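Local coordinates for protein LP04448p (PDB 2QK2) that probably binds tubulin through this TOG domain and acts as a microtubule plus end tracking protein of the XMAP215/Dis1 family, at residues Ser130-Ala133 with Gln134-Ser137. Sequence-based numbering, arbitrary orientation.
Sequences SLEA and QQES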
loop_
_atom_site.group_PDB
_atom_site.type_symbol
_atom_site.label_atom_id
_atom_site.label_comp_id
_atom_site.label_asym_id
_atom_site.label_seq_id
_atom_site.Cartn_x
_atom_site.Cartn_y
_atom_site.Cartn_z
ATOM N N SER A 130 -8.319 -3.086 -5.961
ATOM C CA SER A 130 -9.420 -2.818 -5.028
ATOM C C SER A 130 -9.358 -3.716 -3.802
ATOM O O SER A 130 -8.651 -4.728 -3.804
ATOM C CB SER A 130 -10.764 -3.042 -5.721
ATOM O OG SER A 130 -10.955 -4.424 -5.990
ATOM N N LEU A 131 -10.102 -3.354 -2.757
ATOM C CA LEU A 131 -10.120 -4.164 -1.543
ATOM C C LEU A 131 -10.737 -5.525 -1.856
ATOM O O LEU A 131 -10.319 -6.546 -1.316
ATOM C CB LEU A 131 -10.923 -3.480 -0.427
ATOM C CG LEU A 131 -10.383 -2.188 0.194
ATOM C CD1 LEU A 131 -11.369 -1.691 1.247
ATOM C CD2 LEU A 131 -9.011 -2.426 0.825
ATOM N N GLU A 132 -11.734 -5.535 -2.736
ATOM C CA GLU A 132 -12.390 -6.780 -3.116
ATOM C C GLU A 132 -11.350 -7.739 -3.703
ATOM O O GLU A 132 -11.288 -8.913 -3.327
ATOM C CB GLU A 132 -13.494 -6.497 -4.146
ATOM C CG GLU A 132 -14.247 -7.728 -4.664
ATOM C CD GLU A 132 -14.998 -8.490 -3.576
ATOM O OE1 GLU A 132 -15.753 -7.866 -2.795
ATOM O OE2 GLU A 132 -14.845 -9.728 -3.507
ATOM N N ALA A 133 -10.518 -7.226 -4.604
ATOM C CA ALA A 133 -9.487 -8.042 -5.241
ATOM C C ALA A 133 -8.369 -8.471 -4.289
ATOM O O ALA A 133 -7.819 -9.566 -4.423
ATOM C CB ALA A 133 -8.892 -7.291 -6.426
ATOM N N GLN A 134 -8.043 -7.621 -3.320
ATOM C CA GLN A 134 -6.961 -7.917 -2.381
ATOM C C GLN A 134 -7.389 -8.391 -0.994
ATOM O O GLN A 134 -6.543 -8.542 -0.113
ATOM C CB GLN A 134 -6.083 -6.675 -2.213
ATOM C CG GLN A 134 -5.564 -6.085 -3.513
ATOM C CD GLN A 134 -4.834 -7.110 -4.351
ATOM O OE1 GLN A 134 -4.037 -7.887 -3.830
ATOM N NE2 GLN A 134 -5.096 -7.117 -5.656
ATOM N N GLN A 135 -8.678 -8.642 -0.793
ATOM C CA GLN A 135 -9.161 -9.049 0.528
ATOM C C GLN A 135 -8.443 -10.210 1.210
ATOM O O GLN A 135 -8.159 -10.142 2.408
ATOM C CB GLN A 135 -10.664 -9.343 0.484
ATOM C CG GLN A 135 -11.078 -10.362 -0.556
ATOM C CD GLN A 135 -12.566 -10.615 -0.532
ATOM O OE1 GLN A 135 -13.074 -11.316 0.341
ATOM N NE2 GLN A 135 -13.278 -10.025 -1.485
ATOM N N GLU A 136 -8.151 -11.276 0.473
ATOM C CA GLU A 136 -7.473 -12.419 1.081
ATOM C C GLU A 136 -6.116 -12.041 1.663
ATOM O O GLU A 136 -5.809 -12.381 2.806
ATOM C CB GLU A 136 -7.303 -13.552 0.069
ATOM C CG GLU A 136 -8.604 -14.223 -0.332
ATOM C CD GLU A 136 -8.383 -15.421 -1.240
ATOM O OE1 GLU A 136 -7.645 -16.352 -0.838
ATOM O OE2 GLU A 136 -8.948 -15.432 -2.355
ATOM N N SER A 137 -5.303 -11.338 0.883
ATOM C CA SER A 137 -3.984 -10.922 1.348
ATOM C C SER A 137 -4.107 -9.992 2.550
ATOM O O SER A 137 -3.404 -10.151 3.553
ATOM C CB SER A 137 -3.230 -10.208 0.223
ATOM O OG SER A 137 -3.025 -11.077 -0.877
HETATM O O HOH W 1 -6.067 -11.092 -2.154
HETATM O O HOH W 2 -8.489 -11.697 -2.488
#
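The side chain of Q135 lies alongside that of E132, both pointing the same way, and its end folds back to the carbonyl oxygen of E132, three residues earlier, meeting it from the side. Q135 NE2 donates to E132 O at 2.9 Å, in the carbonyl plane and on a lone pair. The bond also lies close to the amide plane of Q135. CG of Q135 sits between the backbone N and the carbonyl carbon (chi1 55°), which turns the chain back toward the preceding turn. E132 OE2 comes within 2.6 Å of Q135 NE2, with the carboxylate and amide planes 68° apart. With an alanine in place of Q135, E132 O would probably lose this donor and the E132 carboxylate its close amide neighbour. L173 of helix 171-185 touches both side chains.

Q134 N donates to S130 O at 3.0 Å, closing the first turn. CG of Q134 packs 3.4 Å from that S130 O, and Q134 NE2 hydrogen-bonds to T129 OG1 and S97 OG. The helix is kinked here: the N of E136 and of S137 has no bond to the turn before, and two waters bridge the gap. One water accepts from E136 N, the other from S137 N; both donate to A133 O.

S130 is the N-cap. S130 OG accepts from A133 N at 3.2 Å, nearly straight at 162°. This is a serine N-cap at the start of helix 131-141, followed by a kink with bridging waters, set between helices 93-105 and 171-185 in the HEAT-repeat array of a TOG domain.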